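Local coordinates for protein transcriptional regulator I2 (Pseudomonas fluorescens A506, PDB 4MO7) that is a Crohn's disease-associated superantigen with the fold of a TetR-family transcriptional regulator, and so probably also binds DNA, at residues Ile85-Asn88 with Thr89-Arg93; Thr101-Glu104 with Arg105-Leu109; Met125-Leu128 with Val129-Arg133; Val171-Thr174 with Arg175-Thr179. All blocks are in the same frame, centred on the assembly; numbering follows the deposited sequence.

Interaction 1: residues Ile85-Asn88 with Thr89-Arg93; sequences IHYN and TAMMR
Met91 lies over the ring of Tyr87, one helical turn earlier, and CG, SD and CE of its side chain all meet that aromatic. From CB, which rests against the backbone oxygens of Tyr87 and Asn88, the chain goes to CG, placed beside the backbone N by a chi1 of -66°. This methylene passes 3.1 Å from Tyr87 O and stands above the middle of the Tyr87 ring, with CG 4.0 Å from the centroid, a CH-pi contact. Bends at chi2 and chi3 then carry the chain across the ring toward its phenolic end. SD meets the ring obliquely, 4.4 Å from the centroid of Tyr87 in a Met-aromatic contact, and the terminal CE comes down at the hydroxyl, 3.2 Å from Tyr87 OH. On the tyrosine, a chi1 of 168° sets the ring beside the residue's own carbonyl carbon, and a chi2 of 90° turns its face to Met91.

On another side of the same helix, Thr89 folds its hydroxyl back onto the preceding turn. Thr89 OG1 donates to Ile85 O at 2.8 Å, while Thr89 N donates to the same oxygen from the opposite face of the carbonyl plane. The hydroxyl bond holds the Thr89 side chain in place and satisfies this buried group's donor. Asn88 OD1, in contrast, is hydrogen-bonded outside the segments, to Ser121.

Both segments belong to helix 73-97. Ile85, His86 and Thr89 pack on helix 137-163; Ile85 and Asn88 meet helix 122-130.

Interaction 2: residues Thr101-Glu104 with Arg105-Leu109; sequences TVRE and RVLAL
Val102 and Val106 meet one turn apart at the start of helix 102-110, with Val102 CG1 4.2 Å from Val106 CG2. Val106 CG2 also lies 3.4 Å from Val102 O. The tight part of the contact is where Val106 and Leu107 are buried: Val106 presses on Val157 of helix 137-163 and on Leu205 of helix 197-208, and Leu107 packs on Glu198 and Ala201 of the latter. Arg105 follows the helix start closely, its CG 3.2 Å from Thr101 O, before its chain bends at chi3 and its guanidinium forms a salt bridge with Glu160.

The backbone is that of a capped helix N-terminus. Thr101 is the N-cap, its OG1 accepting from Glu104 N at 3.3 Å; its side-chain and carbonyl oxygens both accept from the first turn, the latter from Arg105 N.

The looser side holds exposed Thr101 and the polar ends of Arg103 and Glu104, both partly exposed. Arg103 NH2 and Glu104 OE2 make a 2.8 Å salt bridge, the carboxylate oxygen lying in the guanidinium plane. Arg103 gets there with CG between its backbone N and carbonyl carbon (chi1 73°) and a chain bent twice more. Both side chains run beside Leu107, whose CD2 is 3.6 Å from Glu104 OE2 and 3.8 Å from Arg103 NH2, while Arg103 NH1 makes a further salt bridge with Asp212, the C-terminal residue.

Interaction 3: residues Met125-Leu128 with Val129-Arg133; sequences MAVL and VYEWR
Leu128 touches Val129 and Trp132 where helix 122-130 runs out. Its side chain extends outward from the helix, and Leu128 CD2 lies 4.3 Å from Val129 CG2. Against Trp132 the fit is slacker, Leu128 CG standing 4.5 Å from Trp132 CE3; the closer approach is to the backbone, with Trp132 CB 3.4 Å from Leu128 O. Val129 in turn packs back on the preceding turn, its CG2 3.4 Å from Met125 O, while its other methyl, CG1, sits over one face of the Tyr130 ring.

Val127 crosses the side chain of Glu131, Val127 CG1 being 4.0 Å from Glu131 CG. Tyr130 N donates to Ala126 O at 3.1 Å. The last helical bond here runs from Glu131 N to Val127 O at 2.8 Å, after which Glu131 leaves helical geometry and the chain enters a short 3-10 segment.

Trp132 continues onto helix 137-163, and Val127 onto helices 73-97 and 30-45. Side chains thus meet through sparse carbon-carbon contacts and carbons lying on carbonyl oxygens, with three backbone hydrogen bonds as the polar links across the contact. The carboxylate of Glu131 is held by Phe47 N through OE2 and by Ser134 OG through OE1, which ties this helix end to the segment around Phe47.

Interaction 4: residues Val171-Thr174 with Arg175-Thr179; sequences VFIT and RRFLT
Ile173 sets its CG2 methyl over a face of the Phe177 ring, one turn further along helix 171-183. The methyl stands off toward the rim, with CG2 3.5 Å from Phe177 CE2, and lies 3.9 Å from the ring centroid, a CH-pi contact. That branch is the one anti to the backbone N of Ile173, which directs it forward along the helix to the phenylalanine; CG1 takes the other course, and its CD1 comes within 4.3 Å of Arg176 CG. Arg176 hugs the helix at its base, CG being 3.2 Å from Phe172 O. Beneath these groups, regular backbone bonds keep the turns in step, among them Phe177 N to Ile173 O at 2.9 Å.

This is one of the helices of the TetR-like C-terminal domain, and this face of it lies at the dimer interface. Ile173 and Arg176 pack on Trp188 of the second subunit, Phe177 on its Met207 and Thr179 on its Trp184.

The side chain of Arg175 instead packs into its own subunit, against helix 137-163. Its guanidinium makes salt bridges with Glu151 and Glu113 and a cation-pi contact with Trp154, so a buried charge is probably well compensated. Thr179 OG1 sits above the guanidinium plane of Arg175 and at the same time donates to Arg175 O at 2.8 Å, an oxygen that also accepts Thr179 N. At the start of the helix, Thr174 OG1 is bonded to Asp170 O, and Asp170 OD1 accepts a hydrogen bond from Ile173 N.

In the fold
All four contacts are local, each within a helix or at its end, and follow one another along the chain without nesting or crossing; none closes a loop, since in each the two segments adjoin. Interaction 1 lies on helix 73-97, and the next helix, 102-110, begins with interaction 2; the two touch where Met92 SD lies 3.6 Å from Leu109 CD2. Interaction 3, at the end of helix 122-130, comes back to interaction 1, with Ile85 CD1 3.7 Å from Leu128 CD1, and stands across the chain's centre from interaction 2. Interaction 4 touches none of the others. Helix 137-163 is the common neighbour, touching side chains of all four, while interaction 4 adds the second subunit.

Interaction 1: residues Ile85-Asn88 with Thr89-Arg93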
loop_
_atom_site.group_PDB
_atom_site.type_symbol
_atom_site.label_atom_id
_atom_site.label_comp_id
_atom_site.label_asym_id
_atom_site.label_seq_id
_atom_site.Cartn_x
_atom_site.Cartn_y
_atom_site.Cartn_z
ATOM N N ILE A 85 2.453 -4.968 19.435
ATOM C CA ILE A 85 2.232 -3.556 19.359
ATOM C C ILE A 85 2.733 -2.823 20.590
ATOM O O ILE A 85 3.294 -1.719 20.452
ATOM C CB ILE A 85 0.765 -3.201 19.101
ATOM C CG1 ILE A 85 0.328 -3.732 17.724
ATOM C CG2 ILE A 85 0.605 -1.676 19.007
ATOM C CD1 ILE A 85 -1.159 -3.510 17.483
ATOM N N HIS A 86 2.545 -3.399 21.782
ATOM C CA HIS A 86 3.071 -2.822 23.008
ATOM C C HIS A 86 4.556 -2.695 22.882
ATOM O O HIS A 86 5.130 -1.672 23.243
ATOM C CB HIS A 86 2.760 -3.723 24.214
ATOM C CG HIS A 86 1.487 -3.364 24.893
ATOM N ND1 HIS A 86 0.543 -4.305 25.251
ATOM C CD2 HIS A 86 0.995 -2.167 25.286
ATOM C CE1 HIS A 86 -0.481 -3.698 25.826
ATOM N NE2 HIS A 86 -0.231 -2.402 25.863
ATOM N N TYR A 87 5.192 -3.731 22.341
ATOM C CA TYR A 87 6.651 -3.680 22.192
ATOM C C TYR A 87 7.084 -2.639 21.185
ATOM O O TYR A 87 8.005 -1.849 21.487
ATOM C CB TYR A 87 7.164 -5.068 21.796
ATOM C CG TYR A 87 8.600 -5.116 21.324
ATOM C CD1 TYR A 87 9.638 -5.331 22.214
ATOM C CD2 TYR A 87 8.902 -5.006 19.967
ATOM C CE1 TYR A 87 10.968 -5.386 21.760
ATOM C CE2 TYR A 87 10.204 -5.054 19.506
ATOM C CZ TYR A 87 11.234 -5.246 20.399
ATOM O OH TYR A 87 12.519 -5.299 19.902
ATOM N N ASN A 88 6.474 -2.624 19.995
ATOM C CA ASN A 88 6.804 -1.584 19.011
ATOM C C ASN A 88 6.617 -0.213 19.617
ATOM O O ASN A 88 7.475 0.658 19.473
ATOM C CB ASN A 88 6.009 -1.729 17.690
ATOM C CG ASN A 88 6.429 -2.978 16.885
ATOM O OD1 ASN A 88 7.424 -3.631 17.213
ATOM N ND2 ASN A 88 5.670 -3.312 15.847
ATOM N N THR A 89 5.524 -0.007 20.348
ATOM C CA THR A 89 5.292 1.323 20.867
ATOM C C THR A 89 6.318 1.713 21.935
ATOM O O THR A 89 6.741 2.888 22.015
ATOM C CB THR A 89 3.839 1.455 21.430
ATOM O OG1 THR A 89 2.891 1.067 20.395
ATOM C CG2 THR A 89 3.561 2.808 21.870
ATOM N N ALA A 90 6.675 0.762 22.797
ATOM C CA ALA A 90 7.649 1.028 23.873
ATOM C C ALA A 90 8.985 1.401 23.268
ATOM O O ALA A 90 9.665 2.327 23.750
ATOM C CB ALA A 90 7.836 -0.167 24.780
ATOM N N MET A 91 9.317 0.712 22.181
ATOM C CA MET A 91 10.544 1.001 21.429
ATOM C C MET A 91 10.518 2.389 20.827
ATOM O O MET A 91 11.534 3.119 20.863
ATOM C CB MET A 91 10.734 0.000 20.299
ATOM C CG MET A 91 10.972 -1.375 20.819
ATOM S SD MET A 91 12.704 -1.749 20.747
ATOM C CE MET A 91 12.769 -2.212 19.019
ATOM N N MET A 92 9.390 2.722 20.200
ATOM C CA MET A 92 9.184 4.077 19.713
ATOM C C MET A 92 9.386 5.147 20.757
ATOM O O MET A 92 10.076 6.152 20.499
ATOM C CB MET A 92 7.803 4.249 19.065
ATOM C CG MET A 92 7.733 3.730 17.648
ATOM S SD MET A 92 6.805 4.806 16.550
ATOM C CE MET A 92 5.308 5.174 17.532
ATOM N N ARG A 93 8.770 4.988 21.934
ATOM C CA ARG A 93 8.843 6.026 22.937
ATOM C C ARG A 93 10.245 6.160 23.436
ATOM O O ARG A 93 10.689 7.280 23.690
ATOM C CB ARG A 93 7.922 5.768 24.150
ATOM C CG ARG A 93 6.429 5.750 23.846
ATOM C CD ARG A 93 5.646 5.486 25.137
ATOM N NE ARG A 93 4.201 5.388 24.936
ATOM C CZ ARG A 93 3.416 6.440 24.694
ATOM N NH1 ARG A 93 3.954 7.652 24.575
ATOM N NH2 ARG A 93 2.103 6.286 24.555
#

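Interaction 2: residues Thr101-Glu104 with Arg105-Leu109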
loop_
_atom_site.group_PDB
_atom_site.type_symbol
_atom_site.label_atom_id
_atom_site.label_comp_id
_atom_site.label_asym_id
_atom_site.label_seq_id
_atom_site.Cartn_x
_atom_site.Cartn_y
_atom_site.Cartn_z
ATOM N N THR A 101 15.668 16.912 19.051
ATOM C CA THR A 101 15.316 17.882 18.019
ATOM C C THR A 101 14.163 17.376 17.197
ATOM O O THR A 101 13.936 16.161 17.152
ATOM C CB THR A 101 16.474 18.132 17.050
ATOM O OG1 THR A 101 16.894 16.886 16.475
ATOM C CG2 THR A 101 17.656 18.772 17.788
ATOM N N VAL A 102 13.432 18.286 16.563
ATOM C CA VAL A 102 12.329 17.857 15.672
ATOM C C VAL A 102 12.783 16.843 14.612
ATOM O O VAL A 102 12.123 15.812 14.378
ATOM C CB VAL A 102 11.672 19.072 14.942
ATOM C CG1 VAL A 102 10.806 18.616 13.724
ATOM C CG2 VAL A 102 10.866 19.935 15.936
ATOM N N ARG A 103 13.889 17.128 13.921
ATOM C CA ARG A 103 14.321 16.237 12.895
ATOM C C ARG A 103 14.651 14.845 13.426
ATOM O O ARG A 103 14.325 13.857 12.775
ATOM C CB ARG A 103 15.458 16.821 12.029
ATOM C CG ARG A 103 16.814 16.888 12.701
ATOM C CD ARG A 103 17.631 15.661 12.276
ATOM N NE ARG A 103 18.103 15.737 10.903
ATOM C CZ ARG A 103 18.684 14.729 10.270
ATOM N NH1 ARG A 103 19.062 14.868 9.011
ATOM N NH2 ARG A 103 18.891 13.573 10.896
ATOM N N GLU A 104 15.268 14.755 14.606
ATOM C CA GLU A 104 15.590 13.449 15.131
ATOM C C GLU A 104 14.340 12.708 15.642
ATOM O O GLU A 104 14.320 11.469 15.608
ATOM C CB GLU A 104 16.690 13.535 16.172
ATOM C CG GLU A 104 18.076 13.769 15.460
ATOM C CD GLU A 104 18.586 12.499 14.730
ATOM O OE1 GLU A 104 18.764 11.464 15.394
ATOM O OE2 GLU A 104 18.821 12.512 13.496
ATOM N N ARG A 105 13.353 13.453 16.125
ATOM C CA ARG A 105 12.131 12.795 16.632
ATOM C C ARG A 105 11.326 12.249 15.460
ATOM O O ARG A 105 10.859 11.121 15.503
ATOM C CB ARG A 105 11.306 13.771 17.468
ATOM C CG ARG A 105 12.056 14.133 18.774
ATOM C CD ARG A 105 11.458 15.296 19.561
ATOM N NE ARG A 105 10.112 15.041 20.031
ATOM C CZ ARG A 105 9.812 14.313 21.110
ATOM N NH1 ARG A 105 10.773 13.743 21.850
ATOM N NH2 ARG A 105 8.548 14.164 21.450
ATOM N N VAL A 106 11.128 13.039 14.414
ATOM C CA VAL A 106 10.472 12.500 13.192
ATOM C C VAL A 106 11.259 11.298 12.627
ATOM O O VAL A 106 10.688 10.285 12.287
ATOM C CB VAL A 106 10.230 13.598 12.099
ATOM C CG1 VAL A 106 9.510 13.034 10.895
ATOM C CG2 VAL A 106 9.385 14.755 12.694
ATOM N N LEU A 107 12.594 11.410 12.535
ATOM C CA LEU A 107 13.375 10.319 12.018
ATOM C C LEU A 107 13.260 9.095 12.883
ATOM O O LEU A 107 13.218 7.983 12.357
ATOM C CB LEU A 107 14.849 10.765 11.882
ATOM C CG LEU A 107 15.722 9.675 11.272
ATOM C CD1 LEU A 107 15.241 9.270 9.855
ATOM C CD2 LEU A 107 17.197 10.178 11.251
ATOM N N ALA A 108 13.193 9.284 14.207
ATOM C CA ALA A 108 13.070 8.125 15.085
ATOM C C ALA A 108 11.794 7.350 14.773
ATOM O O ALA A 108 11.801 6.109 14.790
ATOM C CB ALA A 108 13.042 8.576 16.550
ATOM N N LEU A 109 10.669 8.053 14.600
ATOM C CA LEU A 109 9.438 7.315 14.304
ATOM C C LEU A 109 9.500 6.656 12.946
ATOM O O LEU A 109 9.052 5.545 12.791
ATOM C CB LEU A 109 8.240 8.237 14.344
ATOM C CG LEU A 109 8.032 9.023 15.676
ATOM C CD1 LEU A 109 6.579 9.528 15.702
ATOM C CD2 LEU A 109 8.251 8.113 16.842
#

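Interaction 3: residues Met125-Leu128 with Val129-Arg133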
loop_
_atom_site.group_PDB
_atom_site.type_symbol
_atom_site.label_atom_id
_atom_site.label_comp_id
_atom_site.label_asym_id
_atom_site.label_seq_id
_atom_site.Cartn_x
_atom_site.Cartn_y
_atom_site.Cartn_z
ATOM N N MET A 125 4.788 -9.939 14.778
ATOM C CA MET A 125 4.343 -8.904 13.846
ATOM C C MET A 125 3.857 -9.518 12.559
ATOM O O MET A 125 2.896 -9.043 11.933
ATOM C CB MET A 125 5.503 -7.997 13.492
ATOM C CG MET A 125 5.194 -7.039 12.351
ATOM S SD MET A 125 5.223 -5.373 13.004
ATOM C CE MET A 125 3.625 -5.295 13.817
ATOM N N ALA A 126 4.551 -10.562 12.124
ATOM C CA ALA A 126 4.123 -11.264 10.932
ATOM C C ALA A 126 2.786 -11.928 11.198
ATOM O O ALA A 126 1.982 -12.108 10.279
ATOM C CB ALA A 126 5.180 -12.315 10.517
ATOM N N VAL A 127 2.556 -12.295 12.460
ATOM C CA VAL A 127 1.293 -12.908 12.827
ATOM C C VAL A 127 0.192 -11.846 12.708
ATOM O O VAL A 127 -0.888 -12.109 12.193
ATOM C CB VAL A 127 1.347 -13.554 14.242
ATOM C CG1 VAL A 127 -0.045 -13.861 14.738
ATOM C CG2 VAL A 127 2.203 -14.830 14.250
ATOM N N LEU A 128 0.493 -10.631 13.156
ATOM C CA LEU A 128 -0.484 -9.533 13.157
ATOM C C LEU A 128 -0.968 -9.263 11.743
ATOM O O LEU A 128 -2.153 -9.055 11.491
ATOM C CB LEU A 128 0.115 -8.264 13.812
ATOM C CG LEU A 128 -0.877 -7.094 13.923
ATOM C CD1 LEU A 128 -0.564 -6.249 15.128
ATOM C CD2 LEU A 128 -0.891 -6.203 12.668
ATOM N N VAL A 129 -0.047 -9.305 10.803
ATOM C CA VAL A 129 -0.362 -8.952 9.432
ATOM C C VAL A 129 -1.136 -10.060 8.741
ATOM O O VAL A 129 -2.178 -9.816 8.125
ATOM C CB VAL A 129 0.939 -8.595 8.664
ATOM C CG1 VAL A 129 0.637 -8.377 7.199
ATOM C CG2 VAL A 129 1.646 -7.330 9.322
ATOM N N TYR A 130 -0.675 -11.303 8.865
ATOM C CA TYR A 130 -1.354 -12.370 8.142
ATOM C C TYR A 130 -2.485 -13.077 8.823
ATOM O O TYR A 130 -3.279 -13.721 8.120
ATOM C CB TYR A 130 -0.342 -13.400 7.615
ATOM C CG TYR A 130 0.577 -12.781 6.604
ATOM C CD1 TYR A 130 0.081 -12.271 5.410
ATOM C CD2 TYR A 130 1.940 -12.668 6.853
ATOM C CE1 TYR A 130 0.919 -11.681 4.485
ATOM C CE2 TYR A 130 2.787 -12.087 5.923
ATOM C CZ TYR A 130 2.271 -11.593 4.748
ATOM O OH TYR A 130 3.122 -11.015 3.835
ATOM N N GLU A 131 -2.584 -12.962 10.159
ATOM C CA GLU A 131 -3.627 -13.688 10.884
ATOM C C GLU A 131 -4.712 -12.752 11.387
ATOM O O GLU A 131 -5.612 -13.151 12.141
ATOM C CB GLU A 131 -3.058 -14.493 12.056
ATOM C CG GLU A 131 -2.059 -15.573 11.678
ATOM C CD GLU A 131 -2.695 -16.701 10.889
ATOM O OE1 GLU A 131 -3.950 -16.762 10.748
ATOM O OE2 GLU A 131 -1.939 -17.524 10.376
ATOM N N TRP A 132 -4.668 -11.527 10.895
ATOM C CA TRP A 132 -5.634 -10.517 11.291
ATOM C C TRP A 132 -7.087 -11.012 11.170
ATOM O O TRP A 132 -7.912 -10.849 12.094
ATOM C CB TRP A 132 -5.405 -9.256 10.442
ATOM C CG TRP A 132 -6.303 -8.148 10.872
ATOM C CD1 TRP A 132 -7.408 -7.679 10.222
ATOM C CD2 TRP A 132 -6.194 -7.396 12.080
ATOM N NE1 TRP A 132 -7.981 -6.670 10.948
ATOM C CE2 TRP A 132 -7.275 -6.500 12.113
ATOM C CE3 TRP A 132 -5.280 -7.396 13.131
ATOM C CZ2 TRP A 132 -7.454 -5.572 13.142
ATOM C CZ3 TRP A 132 -5.484 -6.500 14.186
ATOM C CH2 TRP A 132 -6.567 -5.599 14.172
ATOM N N ARG A 133 -7.382 -11.668 10.051
ATOM C CA ARG A 133 -8.743 -12.102 9.782
ATOM C C ARG A 133 -9.151 -13.286 10.654
ATOM O O ARG A 133 -10.333 -13.593 10.732
ATOM C CB ARG A 133 -8.912 -12.429 8.284
ATOM C CG ARG A 133 -8.898 -11.196 7.355
ATOM C CD ARG A 133 -9.098 -11.588 5.887
ATOM N NE ARG A 133 -10.384 -12.245 5.644
ATOM C CZ ARG A 133 -10.674 -12.961 4.557
ATOM N NH1 ARG A 133 -9.770 -13.132 3.598
ATOM N NH2 ARG A 133 -11.871 -13.515 4.432
#

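Interaction 4: residues Val171-Thr174 with Arg175-Thr179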
loop_
_atom_site.group_PDB
_atom_site.type_symbol
_atom_site.label_atom_id
_atom_site.label_comp_id
_atom_site.label_asym_id
_atom_site.label_seq_id
_atom_site.Cartn_x
_atom_site.Cartn_y
_atom_site.Cartn_z
ATOM N N VAL A 171 -1.508 17.821 9.321
ATOM C CA VAL A 171 -0.756 16.823 10.067
ATOM C C VAL A 171 -1.365 15.435 9.894
ATOM O O VAL A 171 -0.631 14.446 9.764
ATOM C CB VAL A 171 -0.714 17.163 11.554
ATOM C CG1 VAL A 171 -0.204 15.962 12.335
ATOM C CG2 VAL A 171 0.214 18.361 11.790
ATOM N N PHE A 172 -2.704 15.329 9.922
ATOM C CA PHE A 172 -3.304 14.025 9.866
ATOM C C PHE A 172 -3.115 13.444 8.490
ATOM O O PHE A 172 -2.887 12.239 8.376
ATOM C CB PHE A 172 -4.802 14.125 10.091
ATOM C CG PHE A 172 -5.142 14.765 11.418
ATOM C CD1 PHE A 172 -5.126 13.990 12.554
ATOM C CD2 PHE A 172 -5.409 16.137 11.507
ATOM C CE1 PHE A 172 -5.413 14.546 13.801
ATOM C CE2 PHE A 172 -5.701 16.712 12.758
ATOM C CZ PHE A 172 -5.664 15.924 13.892
ATOM N N ILE A 173 -3.209 14.290 7.469
ATOM C CA ILE A 173 -3.116 13.796 6.074
ATOM C C ILE A 173 -1.638 13.451 5.805
ATOM O O ILE A 173 -1.336 12.437 5.150
ATOM C CB ILE A 173 -3.676 14.799 5.033
ATOM C CG1 ILE A 173 -5.210 15.002 5.248
ATOM C CG2 ILE A 173 -3.368 14.286 3.568
ATOM C CD1 ILE A 173 -5.954 13.818 5.774
ATOM N N THR A 174 -0.730 14.246 6.359
ATOM C CA THR A 174 0.708 13.949 6.224
ATOM C C THR A 174 0.951 12.549 6.794
ATOM O O THR A 174 1.677 11.715 6.202
ATOM C CB THR A 174 1.573 14.965 6.952
ATOM O OG1 THR A 174 1.423 16.227 6.305
ATOM C CG2 THR A 174 3.047 14.567 6.883
ATOM N N ARG A 175 0.316 12.239 7.935
ATOM C CA ARG A 175 0.539 10.891 8.486
ATOM C C ARG A 175 -0.056 9.785 7.585
ATOM O O ARG A 175 0.598 8.744 7.357
ATOM C CB ARG A 175 -0.035 10.806 9.913
ATOM C CG ARG A 175 -0.060 9.379 10.519
ATOM C CD ARG A 175 1.396 8.778 10.600
ATOM N NE ARG A 175 1.237 7.364 11.059
ATOM C CZ ARG A 175 2.110 6.382 10.831
ATOM N NH1 ARG A 175 3.222 6.612 10.106
ATOM N NH2 ARG A 175 1.809 5.151 11.223
ATOM N N ARG A 176 -1.260 10.018 7.026
ATOM C CA ARG A 176 -1.867 9.041 6.112
ATOM C C ARG A 176 -0.941 8.789 4.889
ATOM O O ARG A 176 -0.805 7.660 4.457
ATOM C CB ARG A 176 -3.166 9.563 5.574
ATOM C CG ARG A 176 -4.219 9.932 6.641
ATOM C CD ARG A 176 -4.821 8.702 7.145
ATOM N NE ARG A 176 -6.085 9.017 7.839
ATOM C CZ ARG A 176 -6.928 8.076 8.247
ATOM N NH1 ARG A 176 -8.058 8.389 8.873
ATOM N NH2 ARG A 176 -6.625 6.811 8.023
ATOM N N PHE A 177 -0.328 9.835 4.346
ATOM C CA PHE A 177 0.537 9.654 3.144
ATOM C C PHE A 177 1.787 8.915 3.581
ATOM O O PHE A 177 2.274 8.021 2.895
ATOM C CB PHE A 177 0.986 11.041 2.612
ATOM C CG PHE A 177 -0.076 11.805 1.784
ATOM C CD1 PHE A 177 -1.034 11.167 1.031
ATOM C CD2 PHE A 177 -0.063 13.197 1.793
ATOM C CE1 PHE A 177 -2.014 11.919 0.259
ATOM C CE2 PHE A 177 -0.972 13.959 1.047
ATOM C CZ PHE A 177 -1.963 13.338 0.305
ATOM N N LEU A 178 2.364 9.297 4.713
ATOM C CA LEU A 178 3.579 8.626 5.195
ATOM C C LEU A 178 3.348 7.152 5.540
ATOM O O LEU A 178 4.187 6.261 5.244
ATOM C CB LEU A 178 4.166 9.415 6.407
ATOM C CG LEU A 178 5.582 9.114 6.863
ATOM C CD1 LEU A 178 6.628 9.327 5.737
ATOM C CD2 LEU A 178 5.892 9.986 8.096
ATOM N N THR A 179 2.152 6.856 6.057
ATOM C CA THR A 179 1.776 5.454 6.335
ATOM C C THR A 179 1.885 4.644 5.043
ATOM O O THR A 179 2.489 3.566 5.024
ATOM C CB THR A 179 0.362 5.343 6.925
ATOM O OG1 THR A 179 0.339 6.051 8.180
ATOM C CG2 THR A 179 0.106 3.910 7.252
#